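PDB 7A03: M32 carboxypeptidase from Chitinophagaceae bacterium, which probably acts as a metal-dependent carboxypeptidase of the M32 family, removing amino acids one at a time from the C-terminal end of peptides. Local coordinates for residues T195-D207 with Q328-I341. Numbering follows the deposited sequence. Where two conformers were deposited one is given.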
ATOM      1  N   THR A 195       5.401  31.439  -4.409  1.00 31.27           N
ATOM      2  CA  THR A 195       4.176  32.218  -4.286  1.00 36.85           C
ATOM      3  C   THR A 195       2.971  31.283  -4.251  1.00 38.31           C
ATOM      4  O   THR A 195       2.910  30.320  -5.024  1.00 29.80           O
ATOM      5  CB  THR A 195       4.035  33.181  -5.463  1.00 39.04           C
ATOM      6  OG1 THR A 195       5.329  33.646  -5.867  1.00 41.09           O
ATOM      7  CG2 THR A 195       3.183  34.369  -5.066  1.00 44.27           C
ATOM      8  N   PRO A 196       2.009  31.526  -3.360  1.00 44.85           N
ATOM      9  CA  PRO A 196       0.830  30.653  -3.280  1.00 46.45           C
ATOM     10  C   PRO A 196       0.056  30.604  -4.591  1.00 43.81           C
ATOM     11  O   PRO A 196      -0.120  31.616  -5.274  1.00 46.48           O
ATOM     12  CB  PRO A 196      -0.004  31.290  -2.164  1.00 47.60           C
ATOM     13  CG  PRO A 196       0.996  31.996  -1.309  1.00 49.69           C
ATOM     14  CD  PRO A 196       2.056  32.499  -2.253  1.00 48.24           C
ATOM     15  N   ALA A 197      -0.417  29.407  -4.926  1.00 40.61           N
ATOM     16  CA  ALA A 197      -1.137  29.139  -6.162  1.00 41.11           C
ATOM     17  C   ALA A 197      -2.638  29.133  -5.903  1.00 36.01           C
ATOM     18  O   ALA A 197      -3.086  28.760  -4.817  1.00 31.93           O
ATOM     19  CB  ALA A 197      -0.722  27.784  -6.739  1.00 39.83           C
ATOM     20  N   ARG A 198      -3.354  29.642  -6.912  0.67 34.96           N
ATOM     21  CA  ARG A 198      -4.780  29.443  -7.077  0.67 33.48           C
ATOM     22  C   ARG A 198      -5.092  27.958  -7.062  0.67 30.18           C
ATOM     23  O   ARG A 198      -4.349  27.133  -7.602  0.67 30.40           O
ATOM     24  CB  ARG A 198      -5.218  30.044  -8.417  0.67 31.93           C
ATOM     25  CG  ARG A 198      -6.716  30.302  -8.551  0.67 30.36           C
ATOM     26  CD  ARG A 198      -7.086  30.597 -10.001  0.67 28.07           C
ATOM     27  NE  ARG A 198      -8.527  30.522 -10.240  0.67 25.03           N
ATOM     28  CZ  ARG A 198      -9.092  30.628 -11.437  0.67 24.91           C
ATOM     29  NH1 ARG A 198      -8.340  30.811 -12.512  0.67 23.75           N
ATOM     30  NH2 ARG A 198     -10.413  30.544 -11.562  0.67 30.87           N
ATOM     31  N   ARG A 199      -6.235  27.642  -6.482  1.00 30.70           N
ATOM     32  CA  ARG A 199      -6.559  26.308  -5.979  1.00 33.47           C
ATOM     33  C   ARG A 199      -7.972  26.174  -5.410  1.00 30.49           C
ATOM     34  O   ARG A 199      -8.489  25.057  -5.312  1.00 28.95           O
ATOM     35  CB  ARG A 199      -5.518  25.782  -4.979  1.00 43.84           C
ATOM     36  CG  ARG A 199      -5.474  24.266  -4.938  1.00 49.36           C
ATOM     37  CD  ARG A 199      -4.656  23.696  -3.794  1.00 52.53           C
ATOM     38  NE  ARG A 199      -4.818  22.244  -3.739  1.00 56.14           N
ATOM     39  CZ  ARG A 199      -4.585  21.499  -2.664  1.00 62.23           C
ATOM     40  NH1 ARG A 199      -4.174  22.068  -1.538  1.00 64.93           N
ATOM     41  NH2 ARG A 199      -4.764  20.185  -2.716  1.00 61.31           N
ATOM     42  N   ASP A 200      -8.622  27.281  -5.040  1.00 25.98           N
ATOM     43  CA  ASP A 200      -9.932  27.139  -4.416  1.00 27.59           C
ATOM     44  C   ASP A 200     -10.990  26.610  -5.379  1.00 28.13           C
ATOM     45  O   ASP A 200     -12.042  26.142  -4.927  1.00 25.78           O
ATOM     46  CB  ASP A 200     -10.362  28.414  -3.690  1.00 32.22           C
ATOM     47  CG  ASP A 200     -10.515  29.596  -4.616  1.00 43.46           C
ATOM     48  OD1 ASP A 200     -10.250  29.457  -5.831  1.00 45.45           O
ATOM     49  OD2 ASP A 200     -10.902  30.675  -4.116  1.00 48.37           O
ATOM     50  N   PHE A 201     -10.723  26.638  -6.690  1.00 24.05           N
ATOM     51  CA  PHE A 201     -11.634  26.008  -7.638  1.00 21.07           C
ATOM     52  C   PHE A 201     -11.792  24.516  -7.387  1.00 19.78           C
ATOM     53  O   PHE A 201     -12.807  23.933  -7.790  1.00 21.34           O
ATOM     54  CB  PHE A 201     -11.177  26.256  -9.081  1.00 19.02           C
ATOM     55  CG  PHE A 201      -9.722  25.939  -9.333  1.00 17.53           C
ATOM     56  CD1 PHE A 201      -9.312  24.637  -9.594  1.00 20.71           C
ATOM     57  CD2 PHE A 201      -8.771  26.949  -9.341  1.00 18.63           C
ATOM     58  CE1 PHE A 201      -7.973  24.339  -9.825  1.00 16.37           C
ATOM     59  CE2 PHE A 201      -7.438  26.660  -9.590  1.00 19.05           C
ATOM     60  CZ  PHE A 201      -7.043  25.357  -9.835  1.00 19.75           C
ATOM     61  N   LEU A 202     -10.829  23.881  -6.716  1.00 17.35           N
ATOM     62  CA  LEU A 202     -10.971  22.458  -6.424  1.00 16.96           C
ATOM     63  C   LEU A 202     -12.007  22.198  -5.344  1.00 18.40           C
ATOM     64  O   LEU A 202     -12.466  21.059  -5.205  1.00 19.66           O
ATOM     65  CB  LEU A 202      -9.634  21.846  -6.006  1.00 20.62           C
ATOM     66  CG  LEU A 202      -8.539  21.725  -7.060  1.00 18.94           C
ATOM     67  CD1 LEU A 202      -7.314  21.096  -6.415  1.00 18.12           C
ATOM     68  CD2 LEU A 202      -8.984  20.899  -8.252  1.00 19.65           C
ATOM     69  N   HIS A 203     -12.399  23.232  -4.595  1.00 21.49           N
ATOM     70  CA  HIS A 203     -13.393  23.091  -3.544  1.00 25.25           C
ATOM     71  C   HIS A 203     -14.739  23.690  -3.932  1.00 21.56           C
ATOM     72  O   HIS A 203     -15.589  23.908  -3.061  1.00 24.44           O
ATOM     73  CB  HIS A 203     -12.871  23.654  -2.225  1.00 26.01           C
ATOM     74  CG  HIS A 203     -11.785  22.821  -1.620  1.00 33.05           C
ATOM     75  ND1 HIS A 203     -10.544  22.681  -2.204  1.00 40.89           N
ATOM     76  CD2 HIS A 203     -11.761  22.058  -0.501  1.00 39.11           C
ATOM     77  CE1 HIS A 203      -9.797  21.882  -1.464  1.00 40.22           C
ATOM     78  NE2 HIS A 203     -10.512  21.489  -0.425  1.00 40.01           N
ATOM     79  N   LEU A 204     -14.952  23.949  -5.221  1.00 17.74           N
ATOM     80  CA  LEU A 204     -16.278  24.288  -5.731  1.00 18.47           C
ATOM     81  C   LEU A 204     -17.144  23.022  -5.744  1.00 20.12           C
ATOM     82  O   LEU A 204     -16.756  21.954  -5.255  1.00 22.82           O
ATOM     83  CB  LEU A 204     -16.167  24.937  -7.108  1.00 19.01           C
ATOM     84  CG  LEU A 204     -15.463  26.290  -7.182  1.00 20.96           C
ATOM     85  CD1 LEU A 204     -15.189  26.727  -8.625  1.00 22.07           C
ATOM     86  CD2 LEU A 204     -16.302  27.327  -6.443  1.00 20.50           C
ATOM     87  N   HIS A 205     -18.338  23.120  -6.317  1.00 19.90           N
ATOM     88  CA  HIS A 205     -19.274  22.000  -6.337  1.00 18.42           C
ATOM     89  C   HIS A 205     -19.079  21.194  -7.614  1.00 18.50           C
ATOM     90  O   HIS A 205     -19.258  21.720  -8.718  1.00 22.73           O
ATOM     91  CB  HIS A 205     -20.725  22.482  -6.255  1.00 19.29           C
ATOM     92  CG  HIS A 205     -21.730  21.376  -6.403  1.00 24.95           C
ATOM     93  ND1 HIS A 205     -22.146  20.603  -5.341  1.00 30.51           N
ATOM     94  CD2 HIS A 205     -22.391  20.909  -7.490  1.00 26.22           C
ATOM     95  CE1 HIS A 205     -23.022  19.708  -5.765  1.00 30.13           C
ATOM     96  NE2 HIS A 205     -23.192  19.876  -7.065  1.00 30.39           N
ATOM     97  N   PHE A 206     -18.758  19.909  -7.463  1.00 18.51           N
ATOM     98  CA  PHE A 206     -18.520  19.013  -8.592  1.00 18.29           C
ATOM     99  C   PHE A 206     -19.561  17.899  -8.556  1.00 15.93           C
ATOM    100  O   PHE A 206     -19.491  17.007  -7.702  1.00 16.47           O
ATOM    101  CB  PHE A 206     -17.092  18.459  -8.558  1.00 17.12           C
ATOM    102  CG  PHE A 206     -16.040  19.480  -8.901  1.00 17.09           C
ATOM    103  CD1 PHE A 206     -15.576  20.361  -7.941  1.00 17.09           C
ATOM    104  CD2 PHE A 206     -15.520  19.559 -10.190  1.00 14.89           C
ATOM    105  CE1 PHE A 206     -14.606  21.313  -8.253  1.00 16.60           C
ATOM    106  CE2 PHE A 206     -14.532  20.496 -10.516  1.00 16.59           C
ATOM    107  CZ  PHE A 206     -14.083  21.376  -9.541  1.00 17.62           C
ATOM    108  N   ASP A 207     -20.510  17.956  -9.496  1.00 15.77           N
ATOM    109  CA  ASP A 207     -21.644  17.032  -9.535  1.00 14.63           C
ATOM    110  C   ASP A 207     -21.233  15.581  -9.309  1.00 18.63           C
ATOM    111  O   ASP A 207     -20.332  15.059  -9.973  1.00 19.32           O
ATOM    112  CB  ASP A 207     -22.369  17.168 -10.881  1.00 20.75           C
ATOM    113  CG  ASP A 207     -23.562  16.232 -11.003  1.00 25.23           C
ATOM    114  OD1 ASP A 207     -24.613  16.550 -10.419  1.00 27.68           O
ATOM    115  OD2 ASP A 207     -23.456  15.187 -11.692  1.00 27.38           O
ATOM    116  N   GLN A 328     -16.921  25.169 -13.138  1.00 15.78           N
ATOM    117  CA  GLN A 328     -15.881  25.133 -12.122  1.00 15.92           C
ATOM    118  C   GLN A 328     -14.492  25.346 -12.700  1.00 18.45           C
ATOM    119  O   GLN A 328     -13.637  25.938 -12.036  1.00 16.51           O
ATOM    120  CB  GLN A 328     -15.916  23.779 -11.398  1.00 15.60           C
ATOM    121  CG  GLN A 328     -17.190  23.534 -10.576  1.00 16.39           C
ATOM    122  CD  GLN A 328     -18.406  23.235 -11.443  1.00 23.64           C
ATOM    123  OE1 GLN A 328     -18.314  22.529 -12.463  1.00 21.07           O
ATOM    124  NE2 GLN A 328     -19.553  23.796 -11.057  1.00 21.46           N
ATOM    125  N   LEU A 329     -14.253  24.892 -13.924  1.00 17.58           N
ATOM    126  CA  LEU A 329     -12.914  24.866 -14.489  1.00 14.78           C
ATOM    127  C   LEU A 329     -12.783  25.671 -15.770  1.00 17.30           C
ATOM    128  O   LEU A 329     -11.673  25.779 -16.304  1.00 17.94           O
ATOM    129  CB  LEU A 329     -12.474  23.421 -14.745  1.00 17.19           C
ATOM    130  CG  LEU A 329     -12.457  22.540 -13.505  1.00 21.06           C
ATOM    131  CD1 LEU A 329     -12.144  21.097 -13.879  1.00 20.02           C
ATOM    132  CD2 LEU A 329     -11.443  23.075 -12.514  1.00 21.88           C
ATOM    133  N   GLY A 330     -13.875  26.258 -16.275  1.00 16.02           N
ATOM    134  CA  GLY A 330     -13.822  26.899 -17.580  1.00 16.59           C
ATOM    135  C   GLY A 330     -12.957  28.138 -17.634  1.00 16.83           C
ATOM    136  O   GLY A 330     -12.491  28.512 -18.718  1.00 18.55           O
ATOM    137  N   ASN A 331     -12.723  28.781 -16.490  1.00 17.61           N
ATOM    138  CA  ASN A 331     -11.820  29.920 -16.397  1.00 18.65           C
ATOM    139  C   ASN A 331     -10.528  29.577 -15.651  1.00 19.65           C
ATOM    140  O   ASN A 331      -9.885  30.477 -15.104  1.00 20.02           O
ATOM    141  CB  ASN A 331     -12.534  31.116 -15.756  1.00 21.50           C
ATOM    142  CG  ASN A 331     -12.878  30.881 -14.296  1.00 23.33           C
ATOM    143  OD1 ASN A 331     -12.984  29.737 -13.848  1.00 19.53           O
ATOM    144  ND2 ASN A 331     -13.065  31.964 -13.548  1.00 22.11           N
ATOM    145  N   VAL A 332     -10.141  28.296 -15.622  1.00 17.68           N
ATOM    146  CA  VAL A 332      -8.926  27.814 -14.961  1.00 17.87           C
ATOM    147  C   VAL A 332      -8.013  27.208 -16.024  1.00 18.14           C
ATOM    148  O   VAL A 332      -8.449  26.346 -16.795  1.00 20.03           O
ATOM    149  CB  VAL A 332      -9.257  26.767 -13.878  1.00 18.86           C
ATOM    150  CG1 VAL A 332      -7.976  26.286 -13.183  1.00 18.42           C
ATOM    151  CG2 VAL A 332     -10.242  27.330 -12.859  1.00 19.71           C
ATOM    152  N   SER A 333      -6.745  27.642 -16.065  1.00 19.20           N
ATOM    153  CA  SER A 333      -5.861  27.169 -17.128  1.00 17.31           C
ATOM    154  C   SER A 333      -5.265  25.815 -16.781  1.00 17.13           C
ATOM    155  O   SER A 333      -5.281  25.376 -15.631  1.00 17.70           O
ATOM    156  CB  SER A 333      -4.673  28.112 -17.352  1.00 18.26           C
ATOM    157  OG  SER A 333      -3.818  28.171 -16.216  1.00 19.49           O
ATOM    158  N   LEU A 334      -4.702  25.162 -17.800  1.00 18.46           N
ATOM    159  CA  LEU A 334      -4.042  23.881 -17.566  1.00 19.33           C
ATOM    160  C   LEU A 334      -2.950  24.008 -16.508  1.00 16.97           C
ATOM    161  O   LEU A 334      -2.857  23.171 -15.602  1.00 17.94           O
ATOM    162  CB  LEU A 334      -3.478  23.321 -18.876  1.00 19.57           C
ATOM    163  CG  LEU A 334      -2.487  22.156 -18.792  1.00 19.34           C
ATOM    164  CD1 LEU A 334      -3.132  20.936 -18.198  1.00 18.04           C
ATOM    165  CD2 LEU A 334      -1.872  21.848 -20.182  1.00 17.74           C
ATOM    166  N   GLN A 335      -2.130  25.061 -16.598  1.00 18.23           N
ATOM    167  CA  GLN A 335      -1.052  25.270 -15.634  1.00 16.81           C
ATOM    168  C   GLN A 335      -1.582  25.492 -14.221  1.00 18.32           C
ATOM    169  O   GLN A 335      -1.030  24.948 -13.254  1.00 19.98           O
ATOM    170  CB  GLN A 335      -0.179  26.453 -16.066  1.00 16.89           C
ATOM    171  CG  GLN A 335       1.005  26.057 -16.914  1.00 23.74           C
ATOM    172  CD  GLN A 335       1.925  25.089 -16.196  1.00 23.07           C
ATOM    173  OE1 GLN A 335       2.143  25.199 -14.993  1.00 30.00           O
ATOM    174  NE2 GLN A 335       2.448  24.119 -16.929  1.00 25.08           N
ATOM    175  N   GLU A 336      -2.648  26.289 -14.076  1.00 18.62           N
ATOM    176  CA  GLU A 336      -3.228  26.491 -12.747  1.00 18.45           C
ATOM    177  C   GLU A 336      -3.726  25.178 -12.157  1.00 15.26           C
ATOM    178  O   GLU A 336      -3.505  24.894 -10.970  1.00 17.72           O
ATOM    179  CB  GLU A 336      -4.363  27.510 -12.814  1.00 19.86           C
ATOM    180  CG  GLU A 336      -3.874  28.898 -13.155  1.00 20.23           C
ATOM    181  CD  GLU A 336      -5.001  29.886 -13.382  1.00 27.49           C
ATOM    182  OE1 GLU A 336      -5.956  29.540 -14.105  1.00 28.91           O
ATOM    183  OE2 GLU A 336      -4.929  31.009 -12.842  1.00 31.52           O
ATOM    184  N   PHE A 337      -4.403  24.370 -12.976  1.00 16.86           N
ATOM    185  CA  PHE A 337      -4.913  23.092 -12.507  1.00 14.57           C
ATOM    186  C   PHE A 337      -3.768  22.158 -12.112  1.00 14.45           C
ATOM    187  O   PHE A 337      -3.815  21.511 -11.056  1.00 16.65           O
ATOM    188  CB  PHE A 337      -5.794  22.474 -13.593  1.00 16.32           C
ATOM    189  CG  PHE A 337      -6.445  21.194 -13.169  1.00 14.67           C
ATOM    190  CD1 PHE A 337      -7.634  21.207 -12.450  1.00 15.40           C
ATOM    191  CD2 PHE A 337      -5.869  19.979 -13.492  1.00 14.97           C
ATOM    192  CE1 PHE A 337      -8.233  20.023 -12.052  1.00 14.28           C
ATOM    193  CE2 PHE A 337      -6.464  18.802 -13.092  1.00 15.52           C
ATOM    194  CZ  PHE A 337      -7.640  18.829 -12.381  1.00 16.37           C
ATOM    195  N   TYR A 338      -2.718  22.106 -12.938  1.00 15.99           N
ATOM    196  CA  TYR A 338      -1.560  21.247 -12.678  1.00 17.59           C
ATOM    197  C   TYR A 338      -0.878  21.628 -11.367  1.00 17.09           C
ATOM    198  O   TYR A 338      -0.561  20.763 -10.525  1.00 16.25           O
ATOM    199  CB  TYR A 338      -0.607  21.378 -13.867  1.00 18.40           C
ATOM    200  CG  TYR A 338       0.761  20.767 -13.703  1.00 16.01           C
ATOM    201  CD1 TYR A 338       0.923  19.397 -13.507  1.00 15.35           C
ATOM    202  CD2 TYR A 338       1.891  21.558 -13.762  1.00 16.56           C
ATOM    203  CE1 TYR A 338       2.180  18.845 -13.366  1.00 17.44           C
ATOM    204  CE2 TYR A 338       3.149  21.011 -13.623  1.00 19.94           C
ATOM    205  CZ  TYR A 338       3.287  19.659 -13.422  1.00 17.79           C
ATOM    206  OH  TYR A 338       4.550  19.118 -13.288  1.00 19.20           O
ATOM    207  N   LYS A 339      -0.694  22.927 -11.153  1.00 16.19           N
ATOM    208  CA  LYS A 339      -0.085  23.374  -9.907  1.00 17.67           C
ATOM    209  C   LYS A 339      -0.989  23.063  -8.719  1.00 15.94           C
ATOM    210  O   LYS A 339      -0.507  22.652  -7.656  1.00 18.20           O
ATOM    211  CB  LYS A 339       0.226  24.866  -9.992  1.00 17.19           C
ATOM    212  CG  LYS A 339       1.343  25.201 -10.982  1.00 21.67           C
ATOM    213  CD  LYS A 339       2.593  24.376 -10.682  1.00 28.51           C
ATOM    214  CE  LYS A 339       3.657  24.520 -11.763  1.00 34.41           C
ATOM    215  NZ  LYS A 339       4.911  23.811 -11.374  1.00 35.09           N
ATOM    216  N   ALA A 340      -2.305  23.203  -8.894  1.00 17.58           N
ATOM    217  CA  ALA A 340      -3.229  23.016  -7.779  1.00 14.61           C
ATOM    218  C   ALA A 340      -3.306  21.557  -7.346  1.00 17.09           C
ATOM    219  O   ALA A 340      -3.447  21.262  -6.151  1.00 18.68           O
ATOM    220  CB  ALA A 340      -4.609  23.509  -8.197  1.00 17.02           C
ATOM    221  N   ILE A 341      -3.248  20.630  -8.307  1.00 14.94           N
ATOM    222  CA  ILE A 341      -3.271  19.212  -7.963  1.00 15.66           C
ATOM    223  C   ILE A 341      -1.917  18.716  -7.486  1.00 13.68           C
ATOM    224  O   ILE A 341      -1.810  17.564  -7.040  1.00 15.03           O
ATOM    225  CB  ILE A 341      -3.862  18.341  -9.087  1.00 15.77           C
ATOM    226  CG1 ILE A 341      -2.945  18.393 -10.312  1.00 20.04           C
ATOM    227  CG2 ILE A 341      -5.276  18.812  -9.415  1.00 17.18           C
ATOM    228  CD1 ILE A 341      -2.955  17.150 -11.147  1.00 20.28           C
TER
HETATM  229  O   HOH W   1      -2.629  26.996  -9.534  1.00 31.17           O
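R198 grips E336 of the capping box (S333 with E336) that opens helix 334-341 of this largely helical M32 carboxypeptidase fold, and with F201 it packs the loop between helices 170-192 and 208-222 against this helix and the turn before it. The CG of F201 sits between backbone N and carbonyl carbon (chi1 50°), which aims the ring between the type I turn L329-V332 and helix 334-341. V332 CG1 lies over one ring face, a CH-pi contact 3.7 Å from the centroid, while R199 CA covers the opposite face. F201 CZ reaches A340 CB at 3.5 Å, and F201 CD1 meets L329 CD2. Cutting F201 back to an alanine would probably open a gap between V332 and A340 and strip the valine methyl of its aromatic face. L202 continues the apolar layer, its CD2 meeting F337 CE1; F337 also touches W263 of helix 258-277. Farther along, F206 takes Q328 CG over its ring face, and F325 packs edge-to-face with the same ring. On the polar flank the R198 chain runs extended past V332 CG2, which lies over one guanidinium face. In the conformer given, R198 NH1 donates to N331 O (3.0 Å, 162°), close to the guanidinium plane, and forms a salt bridge to E336 OE1 (3.1 Å). That carboxylate is fixed in turn by S333 N, which donates to the anti lone pair of OE1 (2.8 Å), while E336 N donates to S333 OG. One water bridges the backbones, donating to R198 O at 2.6 Å and to E336 O at 2.7 Å.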